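Local coordinates for putative lipoprotein (Bacteroides fragilis, PDB 3QNK) that probably binds glycans at the cell surface for uptake, as a SusD-like lipoprotein of the outer membrane, at residues B[429-432]-B[433-436]; B[454-457]-B[458-461]; B[360-364]-B[365-369]. All coordinates share one frame; numbering follows the deposited sequence.

How the contacts relate
Along the chain the order is contact 3, contact 1, contact 2, and all three lie within the SusD-family part of the protein. Contacts 1 and 2 belong to consecutive helices: residues 429-436 span the loop and N-cap that lead into helix 432-446 and its first turn, and residues 454-461 carry helix 453-460 to its C-terminal end. Their centres are about 19 Å apart and their nearest atoms about 7 Å, without touching. Contact 3 begins on strand 360-361 and continues through the turn after it, with its centre about 26 Å from that of contact 2, across the middle of the chain, and about 34 Å from that of contact 1. Together they sample a helix start at the surface, a buried helix end and a buried turn.

Contact 1 of 3, residues B[429-432]-B[433-436]; sequences ESDP and EKLR
The carbonyl oxygen Asp431 O accepts from Leu435 N at 2.8 Å, making the first main-chain bond of the helix, while the side chain of the same aspartate turns back to serve another amide one residue earlier. Asp431 OD2 lies 2.9 Å from Lys434 N and takes its hydrogen from above the carboxylate plane. With CG anti to the backbone nitrogen (chi1 174°), the carboxylate swings over the first turn, where OD2 also rests 3.2 Å from Lys434 CG; the two side chains cross at about a right angle. Pro432 O continues the pattern with a bond from Arg436 N.

Glu429 bends at chi2 (50°) and folds back against the lysine. Its OE1 lies 3.4 Å from Lys434 CD, so the touch is with the aliphatic chain, and Lys434 NZ stays 4.2 Å from Glu429 OE1, opposite in charge but beyond a salt bridge. The other oxygen, Glu429 OE2, accepts from Asp431 N at 2.9 Å through its anti lone pair; Ser430 N adds a weak bond to the same oxygen, and the pair ties down the peptide leading into the cap. One turn on, Arg436 NH2 meets Glu433 OE1 in a salt bridge, and Arg436 NH1 pairs with Glu404 of helix 391-405. Asp431 is thus a classic aspartate N-cap, with proline in the first helical position, opening helix 432-446.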
ATOM      1  N   GLU B 429     -36.443  29.457 -15.528  1.00 53.63           N
ATOM      2  CA  GLU B 429     -35.453  30.486 -15.287  1.00 53.10           C
ATOM      3  C   GLU B 429     -34.662  30.867 -16.535  1.00 59.95           C
ATOM      4  O   GLU B 429     -34.026  30.036 -17.178  1.00 58.52           O
ATOM      5  CB  GLU B 429     -34.503  30.101 -14.143  1.00 52.02           C
ATOM      6  CG  GLU B 429     -33.703  31.281 -13.614  1.00 57.30           C
ATOM      7  CD  GLU B 429     -34.518  32.515 -13.263  1.00 76.42           C
ATOM      8  OE1 GLU B 429     -35.290  32.460 -12.277  1.00 72.73           O
ATOM      9  OE2 GLU B 429     -34.425  33.519 -14.005  1.00 67.78           O
ATOM     10  N   SER B 430     -34.690  32.161 -16.823  1.00 60.39           N
ATOM     11  CA  SER B 430     -34.021  32.803 -17.948  1.00 62.50           C
ATOM     12  C   SER B 430     -32.726  33.524 -17.506  1.00 64.23           C
ATOM     13  O   SER B 430     -31.836  33.660 -18.337  1.00 64.75           O
ATOM     14  CB  SER B 430     -34.976  33.789 -18.631  1.00 71.06           C
ATOM     15  OG  SER B 430     -35.889  34.377 -17.707  1.00 86.33           O
ATOM     16  N   ASP B 431     -32.619  33.981 -16.219  1.00 58.04           N
ATOM     17  CA  ASP B 431     -31.424  34.666 -15.705  1.00 57.30           C
ATOM     18  C   ASP B 431     -30.262  33.678 -15.573  1.00 61.30           C
ATOM     19  O   ASP B 431     -30.395  32.666 -14.865  1.00 60.29           O
ATOM     20  CB  ASP B 431     -31.688  35.370 -14.353  1.00 59.39           C
ATOM     21  CG  ASP B 431     -30.447  35.965 -13.708  1.00 74.67           C
ATOM     22  OD1 ASP B 431     -29.829  36.846 -14.316  1.00 80.69           O
ATOM     23  OD2 ASP B 431     -30.086  35.531 -12.615  1.00 76.82           O
ATOM     24  N   PRO B 432     -29.113  33.971 -16.240  1.00 57.64           N
ATOM     25  CA  PRO B 432     -27.960  33.039 -16.183  1.00 56.19           C
ATOM     26  C   PRO B 432     -27.443  32.760 -14.772  1.00 59.39           C
ATOM     27  O   PRO B 432     -27.148  31.610 -14.451  1.00 58.72           O
ATOM     28  CB  PRO B 432     -26.891  33.757 -17.012  1.00 58.03           C
ATOM     29  CG  PRO B 432     -27.651  34.677 -17.894  1.00 62.22           C
ATOM     30  CD  PRO B 432     -28.827  35.126 -17.116  1.00 57.87           C
ATOM     31  N   GLU B 433     -27.355  33.793 -13.925  1.00 56.08           N
ATOM     32  CA  GLU B 433     -26.827  33.670 -12.560  1.00 54.78           C
ATOM     33  C   GLU B 433     -27.714  32.746 -11.712  1.00 57.61           C
ATOM     34  O   GLU B 433     -27.184  31.871 -11.011  1.00 59.33           O
ATOM     35  CB  GLU B 433     -26.670  35.060 -11.900  1.00 56.84           C
ATOM     36  CG  GLU B 433     -25.930  36.097 -12.754  1.00 73.54           C
ATOM     37  CD  GLU B 433     -24.515  35.753 -13.208  1.00106.57           C
ATOM     38  OE1 GLU B 433     -23.643  35.571 -12.325  1.00113.10           O
ATOM     39  OE2 GLU B 433     -24.271  35.676 -14.439  1.00 92.72           O
ATOM     40  N   LYS B 434     -29.051  32.893 -11.839  1.00 50.78           N
ATOM     41  CA  LYS B 434     -30.057  32.097 -11.146  1.00 48.19           C
ATOM     42  C   LYS B 434     -30.112  30.677 -11.722  1.00 51.10           C
ATOM     43  O   LYS B 434     -30.137  29.714 -10.949  1.00 50.56           O
ATOM     44  CB  LYS B 434     -31.437  32.763 -11.220  1.00 49.37           C
ATOM     45  CG  LYS B 434     -31.650  33.965 -10.288  1.00 36.60           C
ATOM     46  CD  LYS B 434     -33.121  34.330 -10.405  1.00 58.17           C
ATOM     47  CE  LYS B 434     -33.565  35.696  -9.956  1.00 69.46           C
ATOM     48  NZ  LYS B 434     -35.000  35.642  -9.533  1.00 80.11           N
ATOM     49  N   LEU B 435     -30.075  30.542 -13.067  1.00 47.69           N
ATOM     50  CA  LEU B 435     -30.101  29.240 -13.742  1.00 46.89           C
ATOM     51  C   LEU B 435     -28.875  28.402 -13.390  1.00 53.22           C
ATOM     52  O   LEU B 435     -29.013  27.185 -13.203  1.00 54.43           O
ATOM     53  CB  LEU B 435     -30.246  29.366 -15.267  1.00 47.16           C
ATOM     54  CG  LEU B 435     -30.440  28.049 -16.068  1.00 50.29           C
ATOM     55  CD1 LEU B 435     -31.627  27.227 -15.541  1.00 48.58           C
ATOM     56  CD2 LEU B 435     -30.529  28.320 -17.570  1.00 50.38           C
ATOM     57  N   ARG B 436     -27.702  29.046 -13.235  1.00 50.09           N
ATOM     58  CA  ARG B 436     -26.465  28.340 -12.847  1.00 49.34           C
ATOM     59  C   ARG B 436     -26.651  27.609 -11.533  1.00 55.44           C
ATOM     60  O   ARG B 436     -26.297  26.442 -11.437  1.00 56.33           O
ATOM     61  CB  ARG B 436     -25.273  29.303 -12.749  1.00 44.75           C
ATOM     62  CG  ARG B 436     -24.013  28.658 -12.215  1.00 40.59           C
ATOM     63  CD  ARG B 436     -22.735  29.396 -12.565  1.00 41.23           C
ATOM     64  NE  ARG B 436     -22.915  30.840 -12.454  1.00 55.67           N
ATOM     65  CZ  ARG B 436     -22.647  31.717 -13.409  1.00 65.75           C
ATOM     66  NH1 ARG B 436     -22.105  31.320 -14.555  1.00 51.81           N
ATOM     67  NH2 ARG B 436     -22.879  33.003 -13.213  1.00 56.37           N
TER

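Contact 2 of 3, residues B[454-457]-B[458-461]; sequences FYDV and RRWK
Phe454 and Arg458, one helical turn apart, lie side by side and point the same way, the phenyl ring tilted 62° from the guanidinium plane. Phe454 CE1 sits over the centre of the guanidinium, 3.6 Å from Arg458 CZ, so a ring corner covers one face of the charged group. Its two terminal nitrogens bond elsewhere: Arg458 NH2 to Leu495 O and NH1 to Lys124 O.

Arg459 approaches Asp456 differently. Its NE and NH2 both reach the single oxygen Asp456 OD1, at 2.9 and 3.0 Å respectively, a side-on salt bridge in which the oxygen lies close to the guanidinium plane. The carboxylate is turned 71° against that plane, and both nitrogens come from the same face of the carboxylate. A chi1 of 68° places Arg459 CG between backbone N and carbonyl carbon, from where the extended chain runs beside the aspartate.

Asp456 is covered again by Trp460, whose six-membered ring receives Asp456 CB over its face in a CH-pi contact, 3.8 Å from CB to the ring centroid. Carboxylate and indole are nearly parallel and stacked. Beneath the side chains, Asp456 O accepts from Trp460 N at 2.8 Å, and Lys461, with positive phi, ends the helix in a Schellman motif.

Glu400 OE2 binds both Arg459 NH1 and Trp460 NE1, so the arginine is held between two acidic residues. This suggests that its charge is probably largely balanced by these two acids and its rotation restricted, while Asp456 probably remains ionised.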
ATOM      1  N   PHE B 454     -17.666  16.269  -3.558  1.00 46.55           N
ATOM      2  CA  PHE B 454     -16.429  16.807  -3.043  1.00 43.19           C
ATOM      3  C   PHE B 454     -15.704  17.584  -4.158  1.00 49.88           C
ATOM      4  O   PHE B 454     -15.188  18.667  -3.911  1.00 52.01           O
ATOM      5  CB  PHE B 454     -15.594  15.638  -2.475  1.00 43.74           C
ATOM      6  CG  PHE B 454     -14.199  16.007  -2.065  1.00 42.80           C
ATOM      7  CD1 PHE B 454     -13.202  16.209  -3.025  1.00 43.43           C
ATOM      8  CD2 PHE B 454     -13.887  16.201  -0.733  1.00 41.76           C
ATOM      9  CE1 PHE B 454     -11.934  16.606  -2.647  1.00 43.16           C
ATOM     10  CE2 PHE B 454     -12.634  16.666  -0.359  1.00 43.82           C
ATOM     11  CZ  PHE B 454     -11.668  16.863  -1.310  1.00 42.27           C
ATOM     12  N   TYR B 455     -15.681  17.047  -5.383  1.00 45.38           N
ATOM     13  CA  TYR B 455     -15.022  17.667  -6.534  1.00 43.64           C
ATOM     14  C   TYR B 455     -15.884  18.768  -7.133  1.00 48.17           C
ATOM     15  O   TYR B 455     -15.341  19.704  -7.713  1.00 49.29           O
ATOM     16  CB  TYR B 455     -14.652  16.603  -7.565  1.00 43.21           C
ATOM     17  CG  TYR B 455     -13.814  15.493  -6.965  1.00 42.42           C
ATOM     18  CD1 TYR B 455     -12.467  15.699  -6.645  1.00 42.54           C
ATOM     19  CD2 TYR B 455     -14.369  14.244  -6.702  1.00 44.11           C
ATOM     20  CE1 TYR B 455     -11.704  14.694  -6.046  1.00 41.51           C
ATOM     21  CE2 TYR B 455     -13.614  13.224  -6.124  1.00 45.90           C
ATOM     22  CZ  TYR B 455     -12.285  13.454  -5.795  1.00 49.62           C
ATOM     23  OH  TYR B 455     -11.568  12.421  -5.260  1.00 43.43           O
ATOM     24  N   ASP B 456     -17.207  18.708  -6.937  1.00 44.38           N
ATOM     25  CA  ASP B 456     -18.085  19.781  -7.386  1.00 44.59           C
ATOM     26  C   ASP B 456     -17.851  21.046  -6.505  1.00 48.23           C
ATOM     27  O   ASP B 456     -17.623  22.132  -7.035  1.00 47.84           O
ATOM     28  CB  ASP B 456     -19.535  19.322  -7.351  1.00 46.66           C
ATOM     29  CG  ASP B 456     -19.933  18.379  -8.490  1.00 55.81           C
ATOM     30  OD1 ASP B 456     -19.182  18.301  -9.507  1.00 57.40           O
ATOM     31  OD2 ASP B 456     -21.008  17.744  -8.384  1.00 59.31           O
ATOM     32  N   VAL B 457     -17.769  20.863  -5.180  1.00 42.90           N
ATOM     33  CA  VAL B 457     -17.495  21.927  -4.216  1.00 42.16           C
ATOM     34  C   VAL B 457     -16.127  22.582  -4.533  1.00 48.32           C
ATOM     35  O   VAL B 457     -15.994  23.808  -4.489  1.00 48.48           O
ATOM     36  CB  VAL B 457     -17.560  21.357  -2.764  1.00 44.01           C
ATOM     37  CG1 VAL B 457     -16.887  22.274  -1.747  1.00 41.91           C
ATOM     38  CG2 VAL B 457     -19.005  21.073  -2.347  1.00 43.79           C
ATOM     39  N   ARG B 458     -15.137  21.750  -4.875  1.00 43.89           N
ATOM     40  CA  ARG B 458     -13.747  22.115  -5.175  1.00 41.86           C
ATOM     41  C   ARG B 458     -13.645  22.917  -6.444  1.00 46.76           C
ATOM     42  O   ARG B 458     -12.980  23.972  -6.465  1.00 49.51           O
ATOM     43  CB  ARG B 458     -12.922  20.820  -5.307  1.00 35.69           C
ATOM     44  CG  ARG B 458     -11.469  21.013  -5.640  1.00 34.54           C
ATOM     45  CD  ARG B 458     -10.702  19.741  -5.321  1.00 27.47           C
ATOM     46  NE  ARG B 458     -10.190  19.716  -3.956  1.00 39.23           N
ATOM     47  CZ  ARG B 458      -9.238  18.886  -3.558  1.00 55.72           C
ATOM     48  NH1 ARG B 458      -8.704  18.024  -4.413  1.00 35.61           N
ATOM     49  NH2 ARG B 458      -8.796  18.925  -2.305  1.00 47.07           N
ATOM     50  N   ARG B 459     -14.283  22.411  -7.522  1.00 41.06           N
ATOM     51  CA  ARG B 459     -14.225  23.051  -8.837  1.00 40.55           C
ATOM     52  C   ARG B 459     -15.094  24.309  -8.884  1.00 45.37           C
ATOM     53  O   ARG B 459     -14.675  25.301  -9.476  1.00 46.90           O
ATOM     54  CB  ARG B 459     -14.549  22.077  -9.972  1.00 38.73           C
ATOM     55  CG  ARG B 459     -15.974  21.581 -10.021  1.00 47.67           C
ATOM     56  CD  ARG B 459     -16.071  20.465 -11.015  1.00 47.35           C
ATOM     57  NE  ARG B 459     -17.435  19.969 -11.102  1.00 45.40           N
ATOM     58  CZ  ARG B 459     -18.353  20.464 -11.913  1.00 50.54           C
ATOM     59  NH1 ARG B 459     -18.058  21.467 -12.732  1.00 31.10           N
ATOM     60  NH2 ARG B 459     -19.572  19.962 -11.919  1.00 41.40           N
ATOM     61  N   TRP B 460     -16.262  24.295  -8.228  1.00 42.00           N
ATOM     62  CA  TRP B 460     -17.130  25.465  -8.141  1.00 41.94           C
ATOM     63  C   TRP B 460     -16.610  26.469  -7.140  1.00 46.20           C
ATOM     64  O   TRP B 460     -17.095  27.602  -7.107  1.00 48.95           O
ATOM     65  CB  TRP B 460     -18.549  25.069  -7.730  1.00 40.70           C
ATOM     66  CG  TRP B 460     -19.274  24.272  -8.764  1.00 42.18           C
ATOM     67  CD1 TRP B 460     -19.086  24.303 -10.111  1.00 44.96           C
ATOM     68  CD2 TRP B 460     -20.344  23.357  -8.526  1.00 42.23           C
ATOM     69  NE1 TRP B 460     -19.946  23.433 -10.726  1.00 44.33           N
ATOM     70  CE2 TRP B 460     -20.740  22.846  -9.781  1.00 45.50           C
ATOM     71  CE3 TRP B 460     -20.996  22.903  -7.363  1.00 43.56           C
ATOM     72  CZ2 TRP B 460     -21.750  21.898  -9.917  1.00 45.14           C
ATOM     73  CZ3 TRP B 460     -22.007  21.966  -7.494  1.00 45.56           C
ATOM     74  CH2 TRP B 460     -22.383  21.482  -8.761  1.00 46.78           C
ATOM     75  N   LYS B 461     -15.640  26.049  -6.300  1.00 39.92           N
ATOM     76  CA  LYS B 461     -15.024  26.863  -5.266  1.00 39.24           C
ATOM     77  C   LYS B 461     -16.114  27.390  -4.296  1.00 42.11           C
ATOM     78  O   LYS B 461     -16.285  28.592  -4.168  1.00 42.02           O
ATOM     79  CB  LYS B 461     -14.132  27.990  -5.847  1.00 40.68           C
ATOM     80  CG  LYS B 461     -12.878  27.448  -6.512  1.00 49.43           C
ATOM     81  CD  LYS B 461     -11.758  28.490  -6.607  1.00 62.63           C
ATOM     82  CE  LYS B 461     -10.487  28.023  -7.324  1.00 80.49           C
ATOM     83  NZ  LYS B 461      -9.849  26.808  -6.717  1.00 92.30           N
TER

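Contact 3 of 3, residues B[360-364]-B[365-369]; sequences NVWKW and IDYDN
Tyr367 points an edge of its ring at the face of the Trp362 indole, a T-shaped pair with centroids 5.0 Å apart (five-membered ring of Trp362 to Tyr367 ring) and planes at 80°. Tyr367 CD2 lies above the indole, displaced toward its rim, while Tyr367 CB rests 3.5 Å from Trp362 NE1. Two torsions bring the rings together: Trp362 sends CG away from its own nitrogen (chi1 -163°), and Tyr367 keeps CG beside its nitrogen (chi1 -72°), from where the ring extends back toward strand 360-361.

There its hydroxyl reaches a water: Tyr367 OH donates to a water molecule over 2.6 Å, which in turn donates to Val361 O, bridging the tyrosine to the strand roughly in the plane of its ring. The hydroxyl also bonds with Val259 N.

Ile365, the last residue of the turn, packs between the rings of Trp364 and Tyr367. Its CG2 lies over the centre of the Tyr367 ring, its CG1 packs against Trp364 CZ3 at 3.6 Å, and its CD1 reaches Val361 CG1 at 3.8 Å: the CG2 branch faces Tyr367, and the CG1-CD1 branch runs past Trp364 to Val361. The backbone under these groups is a type II' beta turn from Trp362 to Ile365, closed by Ile365 N donating to Trp362 O over 2.7 Å. Further on, Asp366 OD1 accepts from Asn369 N at 2.9 Å in an Asx motif.

Asp368 turns its carboxylate to Arg225 and Trp229, and Arg225 makes a cation-pi contact with Trp362. Strand 360-361 pairs antiparallel with strand 323-324, whose Val324 touches both Trp362 and Tyr367; Ile330 of strand 329-330 also packs on both, while helix 253-257 meets Val361, Trp364 and Ile365.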
ATOM      1  N   ASN B 360     -29.275   7.134   6.409  1.00 48.19           N
ATOM      2  CA  ASN B 360     -28.313   6.236   5.761  1.00 48.69           C
ATOM      3  C   ASN B 360     -28.547   6.330   4.277  1.00 53.54           C
ATOM      4  O   ASN B 360     -29.641   6.736   3.860  1.00 56.04           O
ATOM      5  CB  ASN B 360     -28.443   4.783   6.238  1.00 50.43           C
ATOM      6  CG  ASN B 360     -27.986   4.551   7.635  1.00 57.73           C
ATOM      7  OD1 ASN B 360     -28.773   4.605   8.564  1.00 58.67           O
ATOM      8  ND2 ASN B 360     -26.713   4.258   7.820  1.00 45.76           N
ATOM      9  N   VAL B 361     -27.546   5.952   3.474  1.00 48.42           N
ATOM     10  CA  VAL B 361     -27.680   5.967   2.016  1.00 47.32           C
ATOM     11  C   VAL B 361     -28.529   4.719   1.525  1.00 52.36           C
ATOM     12  O   VAL B 361     -28.538   3.658   2.179  1.00 53.89           O
ATOM     13  CB  VAL B 361     -26.281   6.020   1.347  1.00 49.56           C
ATOM     14  CG1 VAL B 361     -25.513   4.711   1.573  1.00 50.27           C
ATOM     15  CG2 VAL B 361     -26.385   6.306  -0.145  1.00 48.81           C
ATOM     16  N   TRP B 362     -29.263   4.891   0.408  1.00 45.87           N
ATOM     17  CA  TRP B 362     -29.934   3.805  -0.328  1.00 46.65           C
ATOM     18  C   TRP B 362     -29.142   3.623  -1.694  1.00 51.44           C
ATOM     19  O   TRP B 362     -28.076   2.973  -1.715  1.00 50.12           O
ATOM     20  CB  TRP B 362     -31.442   4.069  -0.545  1.00 45.08           C
ATOM     21  CG  TRP B 362     -32.201   2.841  -0.919  1.00 46.98           C
ATOM     22  CD1 TRP B 362     -31.757   1.798  -1.676  1.00 50.53           C
ATOM     23  CD2 TRP B 362     -33.535   2.501  -0.509  1.00 48.00           C
ATOM     24  NE1 TRP B 362     -32.730   0.824  -1.767  1.00 51.89           N
ATOM     25  CE2 TRP B 362     -33.837   1.233  -1.065  1.00 53.47           C
ATOM     26  CE3 TRP B 362     -34.479   3.104   0.352  1.00 48.99           C
ATOM     27  CZ2 TRP B 362     -35.066   0.586  -0.841  1.00 53.76           C
ATOM     28  CZ3 TRP B 362     -35.701   2.475   0.548  1.00 51.37           C
ATOM     29  CH2 TRP B 362     -35.992   1.236  -0.053  1.00 53.10           C
ATOM     30  N   LYS B 363     -29.641   4.277  -2.785  1.00 47.14           N
ATOM     31  CA  LYS B 363     -29.071   4.322  -4.127  1.00 47.34           C
ATOM     32  C   LYS B 363     -28.488   2.965  -4.597  1.00 53.06           C
ATOM     33  O   LYS B 363     -29.241   2.063  -4.948  1.00 52.95           O
ATOM     34  CB  LYS B 363     -27.999   5.428  -4.230  1.00 47.71           C
ATOM     35  CG  LYS B 363     -28.256   6.372  -5.394  1.00 51.28           C
ATOM     36  CD  LYS B 363     -26.979   6.975  -5.884  1.00 56.20           C
ATOM     37  CE  LYS B 363     -27.204   8.079  -6.889  1.00 53.41           C
ATOM     38  NZ  LYS B 363     -28.080   9.193  -6.453  1.00 42.78           N
ATOM     39  N   TRP B 364     -27.153   2.820  -4.559  1.00 49.42           N
ATOM     40  CA  TRP B 364     -26.446   1.629  -5.009  1.00 49.27           C
ATOM     41  C   TRP B 364     -26.502   0.474  -3.991  1.00 52.97           C
ATOM     42  O   TRP B 364     -25.934  -0.576  -4.288  1.00 55.39           O
ATOM     43  CB  TRP B 364     -25.002   1.960  -5.431  1.00 47.97           C
ATOM     44  CG  TRP B 364     -24.347   3.022  -4.601  1.00 48.86           C
ATOM     45  CD1 TRP B 364     -24.267   4.358  -4.879  1.00 51.04           C
ATOM     46  CD2 TRP B 364     -23.787   2.850  -3.292  1.00 49.14           C
ATOM     47  NE1 TRP B 364     -23.646   5.023  -3.835  1.00 49.82           N
ATOM     48  CE2 TRP B 364     -23.346   4.121  -2.850  1.00 51.80           C
ATOM     49  CE3 TRP B 364     -23.592   1.732  -2.458  1.00 51.58           C
ATOM     50  CZ2 TRP B 364     -22.695   4.302  -1.629  1.00 51.18           C
ATOM     51  CZ3 TRP B 364     -22.951   1.915  -1.248  1.00 52.97           C
ATOM     52  CH2 TRP B 364     -22.510   3.189  -0.843  1.00 52.62           C
ATOM     53  N   ILE B 365     -27.190   0.626  -2.838  1.00 47.83           N
ATOM     54  CA  ILE B 365     -27.403  -0.511  -1.939  1.00 48.91           C
ATOM     55  C   ILE B 365     -28.741  -1.137  -2.385  1.00 57.19           C
ATOM     56  O   ILE B 365     -29.774  -0.470  -2.321  1.00 57.88           O
ATOM     57  CB  ILE B 365     -27.350  -0.216  -0.420  1.00 51.03           C
ATOM     58  CG1 ILE B 365     -25.972   0.341  -0.026  1.00 51.07           C
ATOM     59  CG2 ILE B 365     -27.633  -1.517   0.370  1.00 52.12           C
ATOM     60  CD1 ILE B 365     -25.882   0.899   1.384  1.00 58.95           C
ATOM     61  N   ASP B 366     -28.706  -2.395  -2.894  1.00 54.97           N
ATOM     62  CA  ASP B 366     -29.879  -3.098  -3.411  1.00 54.54           C
ATOM     63  C   ASP B 366     -30.751  -3.662  -2.269  1.00 56.99           C
ATOM     64  O   ASP B 366     -30.886  -4.877  -2.128  1.00 55.54           O
ATOM     65  CB  ASP B 366     -29.459  -4.212  -4.384  1.00 57.37           C
ATOM     66  CG  ASP B 366     -30.512  -4.689  -5.382  1.00 70.29           C
ATOM     67  OD1 ASP B 366     -31.719  -4.346  -5.197  1.00 71.94           O
ATOM     68  OD2 ASP B 366     -30.133  -5.402  -6.353  1.00 71.07           O
ATOM     69  N   TYR B 367     -31.382  -2.763  -1.489  1.00 53.33           N
ATOM     70  CA  TYR B 367     -32.332  -3.103  -0.443  1.00 53.51           C
ATOM     71  C   TYR B 367     -33.643  -3.621  -1.077  1.00 62.25           C
ATOM     72  O   TYR B 367     -34.465  -4.229  -0.393  1.00 64.25           O
ATOM     73  CB  TYR B 367     -32.628  -1.888   0.430  1.00 53.40           C
ATOM     74  CG  TYR B 367     -31.530  -1.446   1.366  1.00 54.24           C
ATOM     75  CD1 TYR B 367     -30.989  -2.324   2.306  1.00 56.23           C
ATOM     76  CD2 TYR B 367     -31.138  -0.109   1.427  1.00 53.62           C
ATOM     77  CE1 TYR B 367     -30.027  -1.903   3.224  1.00 54.24           C
ATOM     78  CE2 TYR B 367     -30.176   0.321   2.341  1.00 53.91           C
ATOM     79  CZ  TYR B 367     -29.629  -0.580   3.242  1.00 58.84           C
ATOM     80  OH  TYR B 367     -28.685  -0.171   4.146  1.00 63.89           O
ATOM     81  N   ASP B 368     -33.837  -3.374  -2.386  1.00 59.19           N
ATOM     82  CA  ASP B 368     -35.009  -3.850  -3.113  1.00 59.47           C
ATOM     83  C   ASP B 368     -34.952  -5.372  -3.324  1.00 68.38           C
ATOM     84  O   ASP B 368     -35.934  -6.068  -3.048  1.00 71.19           O
ATOM     85  CB  ASP B 368     -35.132  -3.152  -4.483  1.00 59.23           C
ATOM     86  CG  ASP B 368     -35.499  -1.682  -4.431  1.00 57.16           C
ATOM     87  OD1 ASP B 368     -36.638  -1.375  -4.058  1.00 53.90           O
ATOM     88  OD2 ASP B 368     -34.639  -0.841  -4.784  1.00 66.04           O
ATOM     89  N   ASN B 369     -33.804  -5.890  -3.799  1.00 63.50           N
ATOM     90  CA  ASN B 369     -33.693  -7.296  -4.182  1.00 63.40           C
ATOM     91  C   ASN B 369     -32.863  -8.172  -3.286  1.00 67.81           C
ATOM     92  O   ASN B 369     -33.224  -9.331  -3.087  1.00 69.95           O
ATOM     93  CB  ASN B 369     -33.108  -7.376  -5.583  1.00 62.68           C
ATOM     94  CG  ASN B 369     -33.931  -6.616  -6.594  1.00 79.59           C
ATOM     95  OD1 ASN B 369     -35.083  -6.973  -6.864  1.00 80.06           O
ATOM     96  ND2 ASN B 369     -33.383  -5.540  -7.135  1.00 63.71           N
TER
HETATM   97  O   HOH W   1     -27.947   2.280   4.311  1.00 41.07           O